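Local structure of beta-lactamase (Sebaldella termitidis, 6N1N) at residues M74-G78 with I79-I83; G109-K112 with S113-K117; I220-S224 with E225-S229. The protein probably hydrolyses beta-lactam antibiotics to substituted beta-amino acids, as a class D serine beta-lactamase with a penicillin-binding transpeptidase-like fold. All blocks are in the same frame, centred on the assembly; numbering follows the deposited sequence.

Contact 1 of 3, residues M74-G78 with I79-I83; sequences MEWDG and IKRYI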
HETATM    1  N   MSE A  74     -21.156  -4.913  -3.532  1.00 13.91           N
HETATM    2  CA  MSE A  74     -21.112  -5.108  -4.968  1.00 19.11           C
HETATM    3  C   MSE A  74     -21.467  -6.573  -5.245  1.00 19.01           C
HETATM    4  O   MSE A  74     -21.104  -7.452  -4.471  1.00 17.26           O
HETATM    5  CB  MSE A  74     -19.729  -4.746  -5.474  1.00 22.38           C
HETATM    6  CG  MSE A  74     -19.719  -4.055  -6.763  1.00 37.46           C
HETATM    7 SE   MSE A  74     -17.864  -3.980  -7.313  1.00 35.59          SE
HETATM    8  CE  MSE A  74     -17.503  -2.160  -6.708  1.00 21.38           C
ATOM      9  N   GLU A  75     -22.186  -6.840  -6.344  1.00 18.82           N
ATOM     10  CA  GLU A  75     -22.699  -8.173  -6.623  1.00 22.58           C
ATOM     11  C   GLU A  75     -21.617  -9.080  -7.207  1.00 16.52           C
ATOM     12  O   GLU A  75     -20.968  -8.736  -8.204  1.00 18.96           O
ATOM     13  CB  GLU A  75     -23.886  -8.094  -7.587  1.00 33.22           C
ATOM     14  CG  GLU A  75     -24.461  -9.461  -7.972  1.00 47.95           C
ATOM     15  CD  GLU A  75     -25.587  -9.375  -8.993  1.00 59.94           C
ATOM     16  OE1 GLU A  75     -25.468  -8.590  -9.960  1.00 57.43           O
ATOM     17  OE2 GLU A  75     -26.591 -10.098  -8.819  1.00 60.44           O
ATOM     18  N   TRP A  76     -21.449 -10.239  -6.581  1.00 18.36           N
ATOM     19  CA  TRP A  76     -20.523 -11.269  -7.042  1.00 22.33           C
ATOM     20  C   TRP A  76     -21.104 -11.970  -8.259  1.00 22.74           C
ATOM     21  O   TRP A  76     -22.301 -12.248  -8.312  1.00 24.07           O
ATOM     22  CB  TRP A  76     -20.287 -12.259  -5.899  1.00 20.55           C
ATOM     23  CG  TRP A  76     -19.559 -13.529  -6.237  1.00 20.47           C
ATOM     24  CD1 TRP A  76     -18.349 -13.650  -6.857  1.00 16.82           C
ATOM     25  CD2 TRP A  76     -19.982 -14.860  -5.922  1.00 23.12           C
ATOM     26  NE1 TRP A  76     -18.005 -14.981  -6.967  1.00 17.91           N
ATOM     27  CE2 TRP A  76     -18.991 -15.738  -6.397  1.00 20.95           C
ATOM     28  CE3 TRP A  76     -21.109 -15.392  -5.294  1.00 20.16           C
ATOM     29  CZ2 TRP A  76     -19.093 -17.119  -6.257  1.00 31.62           C
ATOM     30  CZ3 TRP A  76     -21.211 -16.752  -5.164  1.00 28.37           C
ATOM     31  CH2 TRP A  76     -20.210 -17.603  -5.645  1.00 29.74           C
ATOM     32  N   ASP A  77     -20.256 -12.231  -9.257  1.00 17.83           N
ATOM     33  CA  ASP A  77     -20.731 -12.879 -10.480  1.00 15.71           C
ATOM     34  C   ASP A  77     -20.969 -14.373 -10.318  1.00 24.39           C
ATOM     35  O   ASP A  77     -21.304 -15.031 -11.306  1.00 29.78           O
ATOM     36  CB  ASP A  77     -19.757 -12.617 -11.631  1.00 23.02           C
ATOM     37  CG  ASP A  77     -18.331 -13.011 -11.308  1.00 17.55           C
ATOM     38  OD1 ASP A  77     -18.142 -13.800 -10.348  1.00 26.96           O
ATOM     39  OD2 ASP A  77     -17.406 -12.514 -11.998  1.00 20.12           O
ATOM     40  N   GLY A  78     -20.847 -14.927  -9.119  1.00 21.31           N
ATOM     41  CA  GLY A  78     -21.058 -16.346  -8.920  1.00 21.32           C
ATOM     42  C   GLY A  78     -19.948 -17.265  -9.401  1.00 18.14           C
ATOM     43  O   GLY A  78     -20.090 -18.485  -9.271  1.00 24.89           O
ATOM     44  N   ILE A  79     -18.856 -16.729  -9.942  1.00 22.57           N
ATOM     45  CA  ILE A  79     -17.715 -17.532 -10.380  1.00 19.46           C
ATOM     46  C   ILE A  79     -16.865 -17.879  -9.164  1.00 25.65           C
ATOM     47  O   ILE A  79     -16.400 -16.989  -8.448  1.00 17.53           O
ATOM     48  CB  ILE A  79     -16.889 -16.769 -11.428  1.00 19.71           C
ATOM     49  CG1 ILE A  79     -17.780 -16.386 -12.615  1.00 26.83           C
ATOM     50  CG2 ILE A  79     -15.647 -17.574 -11.859  1.00 23.06           C
ATOM     51  CD1 ILE A  79     -17.102 -15.549 -13.640  1.00 24.58           C
ATOM     52  N   LYS A  80     -16.617 -19.176  -8.954  1.00 16.19           N
ATOM     53  CA  LYS A  80     -15.732 -19.601  -7.877  1.00 18.27           C
ATOM     54  C   LYS A  80     -14.303 -19.202  -8.215  1.00 19.18           C
ATOM     55  O   LYS A  80     -13.796 -19.528  -9.295  1.00 16.90           O
ATOM     56  CB  LYS A  80     -15.813 -21.116  -7.671  1.00 19.58           C
ATOM     57  CG  LYS A  80     -14.870 -21.626  -6.553  1.00 28.33           C
ATOM     58  CD  LYS A  80     -14.768 -23.154  -6.512  1.00 32.87           C
ATOM     59  CE  LYS A  80     -13.896 -23.642  -5.349  1.00 46.59           C
ATOM     60  NZ  LYS A  80     -13.487 -25.083  -5.481  1.00 51.11           N
ATOM     61  N   ARG A  81     -13.663 -18.477  -7.305  1.00 16.06           N
ATOM     62  CA  ARG A  81     -12.270 -18.079  -7.436  1.00 10.63           C
ATOM     63  C   ARG A  81     -11.489 -18.718  -6.294  1.00 14.07           C
ATOM     64  O   ARG A  81     -12.078 -19.312  -5.386  1.00 15.89           O
ATOM     65  CB  ARG A  81     -12.147 -16.553  -7.445  1.00 12.88           C
ATOM     66  CG  ARG A  81     -12.831 -15.943  -8.633  1.00 12.33           C
ATOM     67  CD  ARG A  81     -12.648 -14.405  -8.659  1.00 18.42           C
ATOM     68  NE  ARG A  81     -13.109 -13.861  -9.931  1.00 20.71           N
ATOM     69  CZ  ARG A  81     -14.373 -13.572 -10.202  1.00 17.76           C
ATOM     70  NH1 ARG A  81     -15.318 -13.764  -9.296  1.00 17.49           N
ATOM     71  NH2 ARG A  81     -14.700 -13.113 -11.404  1.00 26.26           N
ATOM     72  N   TYR A  82     -10.161 -18.605  -6.331  1.00 14.03           N
ATOM     73  CA  TYR A  82      -9.347 -19.489  -5.499  1.00 15.00           C
ATOM     74  C   TYR A  82      -9.275 -19.087  -4.022  1.00 19.86           C
ATOM     75  O   TYR A  82      -8.788 -19.889  -3.217  1.00 18.05           O
ATOM     76  CB  TYR A  82      -7.939 -19.629  -6.095  1.00 14.76           C
ATOM     77  CG  TYR A  82      -7.115 -18.375  -6.142  1.00 20.23           C
ATOM     78  CD1 TYR A  82      -6.491 -17.913  -5.004  1.00 17.76           C
ATOM     79  CD2 TYR A  82      -6.913 -17.695  -7.332  1.00 18.60           C
ATOM     80  CE1 TYR A  82      -5.738 -16.766  -5.018  1.00 21.83           C
ATOM     81  CE2 TYR A  82      -6.141 -16.549  -7.369  1.00 18.16           C
ATOM     82  CZ  TYR A  82      -5.548 -16.094  -6.201  1.00 20.82           C
ATOM     83  OH  TYR A  82      -4.769 -14.959  -6.215  1.00 25.07           O
ATOM     84  N   ILE A  83      -9.759 -17.906  -3.629  1.00 16.37           N
ATOM     85  CA  ILE A  83      -9.882 -17.517  -2.222  1.00 14.43           C
ATOM     86  C   ILE A  83     -11.358 -17.552  -1.865  1.00 12.30           C
ATOM     87  O   ILE A  83     -12.152 -16.796  -2.438  1.00 15.20           O
ATOM     88  CB  ILE A  83      -9.318 -16.109  -1.947  1.00 19.07           C
ATOM     89  CG1 ILE A  83      -7.842 -15.991  -2.316  1.00 25.85           C
ATOM     90  CG2 ILE A  83      -9.503 -15.732  -0.482  1.00 16.89           C
ATOM     91  CD1 ILE A  83      -6.930 -16.914  -1.529  1.00 28.69           C
TER
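D77 accepts from I79 N, closing an Asx turn, and pairs with R81, in the surface loop between helices 56-63 and 92-98. CB of D77 starts toward the 79-83 segment, and chi1 of 54° sets CG between the backbone N and the carbonyl carbon, which brings the carboxylate to I79 N and to the guanidinium of R81. CG then lies against the tip of I79, 3.7 Å from its CD1. OD1 takes two donors. I79 N reaches it from above the carboxylate plane at 3.0 Å, closing the turn, while R81 NH1 arrives on the syn side, also at 3.0 Å from OD1. OD2 uses its syn lone pair for R81 NH2 at 2.8 Å, with an N-H...O angle of 179°. R81 thus grips the acid end-on with NH1 and NH2, the two flat groups nearly coplanar, 20° apart. This bidentate salt bridge fixes the rotation of the carboxylate. Beside it, the W76 indole flanks the turn: G78 CA sits 3.2 Å above the W76 ring, over its centre. W102 of helix 101-108 also touches R81, and N87 OD1 accepts from R81 N. At the indole edge, W76 NE1 donates to I79 O at 3.0 Å, close to the ring plane but from above the carbonyl plane.

Contact 2 of 3, residues G109-K112 with S113-K117; sequences GKIK and SEKYK
The CG2 methyl of I111 lies over one face of the Y116 ring, off-centre, 4.1 Å from the centroid in a CH-pi contact. A chi1 of -54° sets CG2 opposite the backbone N and over the ring, with CG1 beside that N and CD1 running on to the phenol end, 3.8 Å from Y116 OH. CB of I111 touches Y116 CE2, also at 3.8 Å. CG2 has a second neighbour in CG of K115, whose chain crosses I111 at about a right angle. K112 occupies the N-cap position of helix 113-122, and its O takes the N-H of Y116 at 3.1 Å. That bond starts the helix and holds the base of the tyrosine next to I111. At the helix start, S113 N is hydrogen-bonded to a glycerol, probably from the crystallisation liquor. Further out, Y116 OH is hydrogen-bonded to N57 OD1, F137 meets the ring edge-to-face, and I60 and F61 of helix 56-63 touch both I111 and Y116. K115 bends at chi2 and chi3, turning NZ away from the isoleucine to a salt bridge with E118 OE1.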
ATOM      1  N   GLY A 109     -14.399  -0.360 -13.804  1.00 23.63           N
ATOM      2  CA  GLY A 109     -15.159  -0.245 -15.039  1.00 24.48           C
ATOM      3  C   GLY A 109     -16.096   0.948 -15.081  1.00 26.08           C
ATOM      4  O   GLY A 109     -16.461   1.406 -16.177  1.00 25.78           O
ATOM      5  N   LYS A 110     -16.510   1.445 -13.922  1.00 15.33           N
ATOM      6  CA  LYS A 110     -17.361   2.613 -13.820  1.00 21.85           C
ATOM      7  C   LYS A 110     -16.589   3.922 -13.947  1.00 22.46           C
ATOM      8  O   LYS A 110     -17.217   4.981 -13.911  1.00 20.33           O
ATOM      9  CB  LYS A 110     -18.099   2.639 -12.468  1.00 20.21           C
ATOM     10  CG  LYS A 110     -19.247   1.623 -12.251  1.00 27.01           C
ATOM     11  CD  LYS A 110     -19.981   1.980 -10.945  1.00 33.86           C
ATOM     12  CE  LYS A 110     -21.129   1.054 -10.614  1.00 48.63           C
ATOM     13  NZ  LYS A 110     -20.729  -0.366 -10.704  1.00 57.45           N
ATOM     14  N   ILE A 111     -15.258   3.875 -14.030  1.00 15.99           N
ATOM     15  CA  ILE A 111     -14.410   5.068 -14.008  1.00 16.68           C
ATOM     16  C   ILE A 111     -13.643   5.147 -15.330  1.00 16.88           C
ATOM     17  O   ILE A 111     -12.946   4.200 -15.715  1.00 17.71           O
ATOM     18  CB  ILE A 111     -13.447   5.056 -12.808  1.00 13.98           C
ATOM     19  CG1 ILE A 111     -14.226   4.868 -11.498  1.00 18.18           C
ATOM     20  CG2 ILE A 111     -12.632   6.369 -12.746  1.00 14.51           C
ATOM     21  CD1 ILE A 111     -13.332   4.601 -10.294  1.00 15.72           C
ATOM     22  N   LYS A 112     -13.758   6.276 -16.021  1.00 13.96           N
ATOM     23  CA  LYS A 112     -13.009   6.470 -17.260  1.00 14.05           C
ATOM     24  C   LYS A 112     -11.507   6.596 -17.018  1.00 13.30           C
ATOM     25  O   LYS A 112     -11.053   7.103 -15.985  1.00 13.92           O
ATOM     26  CB  LYS A 112     -13.484   7.741 -17.972  1.00 18.06           C
ATOM     27  CG  LYS A 112     -14.937   7.732 -18.400  1.00 18.84           C
ATOM     28  CD  LYS A 112     -15.164   6.786 -19.540  1.00 32.56           C
ATOM     29  CE  LYS A 112     -16.539   7.004 -20.162  1.00 47.16           C
ATOM     30  NZ  LYS A 112     -16.798   6.088 -21.313  1.00 58.75           N
ATOM     31  N   SER A 113     -10.724   6.177 -18.015  1.00 15.86           N
ATOM     32  CA  SER A 113      -9.266   6.292 -17.918  1.00 13.91           C
ATOM     33  C   SER A 113      -8.806   7.729 -17.629  1.00 10.09           C
ATOM     34  O   SER A 113      -7.883   7.948 -16.840  1.00 11.75           O
ATOM     35  CB  SER A 113      -8.634   5.753 -19.204  1.00 25.44           C
ATOM     36  OG  SER A 113      -7.378   6.343 -19.455  1.00 56.80           O
ATOM     37  N   GLU A 114      -9.393   8.726 -18.297  1.00 11.64           N
ATOM     38  CA  GLU A 114      -8.941  10.099 -18.045  1.00 13.86           C
ATOM     39  C   GLU A 114      -9.231  10.532 -16.604  1.00 14.61           C
ATOM     40  O   GLU A 114      -8.466  11.305 -16.012  1.00 14.45           O
ATOM     41  CB  GLU A 114      -9.593  11.050 -19.039  1.00 18.35           C
ATOM     42  CG  GLU A 114      -9.105  12.488 -18.924  1.00 44.39           C
ATOM     43  CD  GLU A 114      -7.589  12.602 -18.926  1.00 50.45           C
ATOM     44  OE1 GLU A 114      -6.940  11.956 -19.782  1.00 30.47           O
ATOM     45  OE2 GLU A 114      -7.054  13.330 -18.056  1.00 50.02           O
ATOM     46  N   LYS A 115     -10.329  10.048 -16.017  1.00 12.64           N
ATOM     47  CA  LYS A 115     -10.605  10.355 -14.619  1.00 13.72           C
ATOM     48  C   LYS A 115      -9.549   9.750 -13.707  1.00 10.40           C
ATOM     49  O   LYS A 115      -9.074  10.403 -12.766  1.00  9.07           O
ATOM     50  CB  LYS A 115     -12.015   9.866 -14.263  1.00 10.96           C
ATOM     51  CG  LYS A 115     -12.491  10.149 -12.846  1.00 15.15           C
ATOM     52  CD  LYS A 115     -12.594  11.628 -12.508  1.00 16.28           C
ATOM     53  CE  LYS A 115     -13.613  12.354 -13.309  1.00 22.04           C
ATOM     54  NZ  LYS A 115     -13.570  13.816 -12.958  1.00 21.48           N
ATOM     55  N   TYR A 116      -9.161   8.491 -13.956  1.00 13.37           N
ATOM     56  CA  TYR A 116      -8.073   7.899 -13.195  1.00 11.26           C
ATOM     57  C   TYR A 116      -6.796   8.714 -13.329  1.00 12.67           C
ATOM     58  O   TYR A 116      -6.103   8.963 -12.336  1.00 11.84           O
ATOM     59  CB  TYR A 116      -7.819   6.467 -13.661  1.00 12.23           C
ATOM     60  CG  TYR A 116      -8.504   5.401 -12.824  1.00  9.35           C
ATOM     61  CD1 TYR A 116      -8.240   5.268 -11.473  1.00  9.13           C
ATOM     62  CD2 TYR A 116      -9.370   4.479 -13.401  1.00 13.45           C
ATOM     63  CE1 TYR A 116      -8.834   4.281 -10.707  1.00 11.25           C
ATOM     64  CE2 TYR A 116      -9.965   3.484 -12.637  1.00 13.69           C
ATOM     65  CZ  TYR A 116      -9.700   3.385 -11.288  1.00 10.79           C
ATOM     66  OH  TYR A 116     -10.310   2.388 -10.541  1.00 11.15           O
ATOM     67  N   LYS A 117      -6.475   9.152 -14.549  1.00 13.92           N
ATOM     68  CA  LYS A 117      -5.271   9.961 -14.738  1.00 10.86           C
ATOM     69  C   LYS A 117      -5.322  11.243 -13.919  1.00 13.96           C
ATOM     70  O   LYS A 117      -4.297  11.683 -13.386  1.00 15.87           O
ATOM     71  CB  LYS A 117      -5.058  10.281 -16.217  1.00 13.34           C
ATOM     72  CG  LYS A 117      -4.532   9.082 -17.007  1.00 17.88           C
ATOM     73  CD  LYS A 117      -4.451   9.384 -18.494  1.00 34.84           C
ATOM     74  CE  LYS A 117      -3.942   8.174 -19.262  1.00 53.73           C
ATOM     75  NZ  LYS A 117      -4.036   8.365 -20.733  1.00 71.12           N
TER

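Contact 3 of 3, residues I220-S224 with E225-S229; sequences IINAS and EERNS
N222 ND2 donates to N228 OD1 at 3.1 Å, on a lone pair in the carbonyl plane, with the two amides 12° from coplanar. The same nitrogen gives a 2.7 Å bond to S224 O, from above that carbonyl plane, while N222 OD1 accepts from S224 N at 3.0 Å, making an Asx turn. A chi1 of 172° swings the N222 amide opposite the backbone N, where it meets both S224 and N228. One N-H of R227 is shared, at bent angles, between S224 OG (3.2 Å from R227 N) and S224 O (3.3 Å). ND2 and R227 N approach S224 O from opposite faces of its plane. Here strand 212-222 hands over to helix 228-245 through a type I turn from E225 to N228. S224 CB lies over one face of the R227 guanidinium, 3.5 Å from NH1, and R227 CB touches S224 OG at the same distance. L231 backs N222, and N199 and I201 of the neighbouring strand touch N228. Both buried asparagine amides therefore find partners within this strand-to-helix connection: N222 uses OD1 and ND2, and N228 at least its oxygen, which fixes which end of each amide faces the other.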
ATOM      1  N   ILE A 220      10.148  -5.947  -0.653  1.00 14.70           N
ATOM      2  CA  ILE A 220      11.029  -7.092  -0.724  1.00  9.93           C
ATOM      3  C   ILE A 220      11.188  -7.485  -2.176  1.00 11.57           C
ATOM      4  O   ILE A 220      10.200  -7.552  -2.925  1.00 13.95           O
ATOM      5  CB  ILE A 220      10.443  -8.259   0.090  1.00 11.38           C
ATOM      6  CG1 ILE A 220      10.390  -7.855   1.567  1.00 14.07           C
ATOM      7  CG2 ILE A 220      11.219  -9.555  -0.138  1.00 18.59           C
ATOM      8  CD1 ILE A 220       9.521  -8.761   2.392  1.00 19.52           C
ATOM      9  N   ILE A 221      12.429  -7.736  -2.575  1.00 13.49           N
ATOM     10  CA  ILE A 221      12.741  -8.302  -3.876  1.00 13.38           C
ATOM     11  C   ILE A 221      13.236  -9.715  -3.627  1.00 17.71           C
ATOM     12  O   ILE A 221      14.144  -9.926  -2.820  1.00 16.44           O
ATOM     13  CB  ILE A 221      13.799  -7.482  -4.631  1.00 14.62           C
ATOM     14  CG1 ILE A 221      13.385  -6.018  -4.727  1.00 20.74           C
ATOM     15  CG2 ILE A 221      14.061  -8.104  -6.004  1.00 19.35           C
ATOM     16  CD1 ILE A 221      12.084  -5.789  -5.462  1.00 23.12           C
ATOM     17  N   ASN A 222      12.624 -10.675  -4.291  1.00 17.59           N
ATOM     18  CA  ASN A 222      12.942 -12.069  -4.065  1.00 17.27           C
ATOM     19  C   ASN A 222      13.021 -12.759  -5.409  1.00 18.41           C
ATOM     20  O   ASN A 222      12.059 -12.726  -6.179  1.00 16.80           O
ATOM     21  CB  ASN A 222      11.887 -12.735  -3.196  1.00 16.80           C
ATOM     22  CG  ASN A 222      12.086 -14.205  -3.106  1.00 19.28           C
ATOM     23  OD1 ASN A 222      13.210 -14.678  -2.848  1.00 19.02           O
ATOM     24  ND2 ASN A 222      11.019 -14.959  -3.331  1.00 19.04           N
ATOM     25  N   ALA A 223      14.162 -13.389  -5.675  1.00 27.73           N
ATOM     26  CA  ALA A 223      14.333 -14.213  -6.858  1.00 32.28           C
ATOM     27  C   ALA A 223      13.988 -15.680  -6.621  1.00 23.98           C
ATOM     28  O   ALA A 223      13.813 -16.421  -7.595  1.00 28.72           O
ATOM     29  CB  ALA A 223      15.775 -14.103  -7.355  1.00 38.71           C
ATOM     30  N   SER A 224      13.873 -16.114  -5.364  1.00 21.83           N
ATOM     31  CA  SER A 224      13.684 -17.530  -5.061  1.00 23.87           C
ATOM     32  C   SER A 224      12.204 -17.910  -5.081  1.00 17.16           C
ATOM     33  O   SER A 224      11.429 -17.519  -4.204  1.00 20.63           O
ATOM     34  CB  SER A 224      14.282 -17.891  -3.706  1.00 22.90           C
ATOM     35  OG  SER A 224      13.844 -19.179  -3.322  1.00 23.35           O
ATOM     36  N   GLU A 225      11.840 -18.732  -6.057  1.00 21.43           N
ATOM     37  CA  GLU A 225      10.521 -19.337  -6.096  1.00 20.60           C
ATOM     38  C   GLU A 225      10.188 -20.074  -4.802  1.00 20.85           C
ATOM     39  O   GLU A 225       9.094 -19.920  -4.241  1.00 20.15           O
ATOM     40  CB  GLU A 225      10.495 -20.280  -7.306  1.00 30.85           C
ATOM     41  CG  GLU A 225       9.310 -21.167  -7.451  1.00 38.53           C
ATOM     42  CD  GLU A 225       9.548 -22.239  -8.509  1.00 41.00           C
ATOM     43  OE1 GLU A 225      10.674 -22.320  -9.067  1.00 40.38           O
ATOM     44  OE2 GLU A 225       8.608 -23.002  -8.773  1.00 33.25           O
ATOM     45  N   GLU A 226      11.120 -20.896  -4.309  1.00 18.43           N
ATOM     46  CA  GLU A 226      10.816 -21.723  -3.147  1.00 27.59           C
ATOM     47  C   GLU A 226      10.540 -20.896  -1.898  1.00 22.92           C
ATOM     48  O   GLU A 226       9.802 -21.350  -1.015  1.00 20.67           O
ATOM     49  CB  GLU A 226      11.956 -22.706  -2.858  1.00 34.20           C
ATOM     50  CG  GLU A 226      11.788 -23.448  -1.518  1.00 65.20           C
ATOM     51  CD  GLU A 226      12.239 -24.904  -1.556  1.00 83.60           C
ATOM     52  OE1 GLU A 226      11.941 -25.638  -0.589  1.00 86.28           O
ATOM     53  OE2 GLU A 226      12.883 -25.317  -2.544  1.00 89.47           O
ATOM     54  N   ARG A 227      11.105 -19.690  -1.799  1.00 16.09           N
ATOM     55  CA  ARG A 227      10.992 -18.881  -0.590  1.00 18.09           C
ATOM     56  C   ARG A 227       9.870 -17.849  -0.639  1.00 16.80           C
ATOM     57  O   ARG A 227       9.605 -17.186   0.371  1.00 14.94           O
ATOM     58  CB  ARG A 227      12.326 -18.185  -0.297  1.00 29.20           C
ATOM     59  CG  ARG A 227      13.372 -19.124   0.294  1.00 35.70           C
ATOM     60  CD  ARG A 227      14.480 -18.352   1.000  1.00 45.61           C
ATOM     61  NE  ARG A 227      15.159 -17.448   0.079  1.00 48.72           N
ATOM     62  CZ  ARG A 227      16.266 -17.751  -0.596  1.00 41.52           C
ATOM     63  NH1 ARG A 227      16.798 -16.862  -1.427  1.00 37.69           N
ATOM     64  NH2 ARG A 227      16.841 -18.932  -0.439  1.00 46.02           N
ATOM     65  N   ASN A 228       9.157 -17.737  -1.755  1.00 18.99           N
ATOM     66  CA  ASN A 228       8.246 -16.608  -1.913  1.00 17.10           C
ATOM     67  C   ASN A 228       7.051 -16.711  -0.961  1.00 13.48           C
ATOM     68  O   ASN A 228       6.622 -15.703  -0.394  1.00 16.54           O
ATOM     69  CB  ASN A 228       7.785 -16.510  -3.363  1.00 22.14           C
ATOM     70  CG  ASN A 228       7.295 -15.121  -3.717  1.00 15.49           C
ATOM     71  OD1 ASN A 228       8.080 -14.186  -3.806  1.00 22.62           O
ATOM     72  ND2 ASN A 228       5.995 -14.983  -3.868  1.00 21.13           N
ATOM     73  N   SER A 229       6.497 -17.903  -0.779  1.00 14.54           N
ATOM     74  CA  SER A 229       5.313 -18.021   0.065  1.00 14.73           C
ATOM     75  C   SER A 229       5.628 -17.655   1.505  1.00 19.07           C
ATOM     76  O   SER A 229       4.831 -16.993   2.170  1.00 14.88           O
ATOM     77  CB  SER A 229       4.742 -19.435  -0.018  1.00 27.24           C
ATOM     78  OG  SER A 229       4.189 -19.647  -1.303  1.00 42.98           O
TER

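Overall arrangement
All three contacts are short-range and follow in order along one chain, within the penicillin-binding transpeptidase-type domain. Contacts 1 and 2 are neighbours in space, about 23 Å between centres and about 5 Å between nearest atoms; helix 101-108 bridges them, since M74 and R81 touch it and residues 109-112 follow it directly. Contact 3 sits on the sheet side, its centre about 28 Å from the centre of contact 1 and about 34 Å from that of contact 2. All three lie away from S51, the predicted acyl-ester serine, and from K54, three residues on and seen as an N-carboxylated lysine. Contact 2 packs on helix 56-63, which begins just after K54.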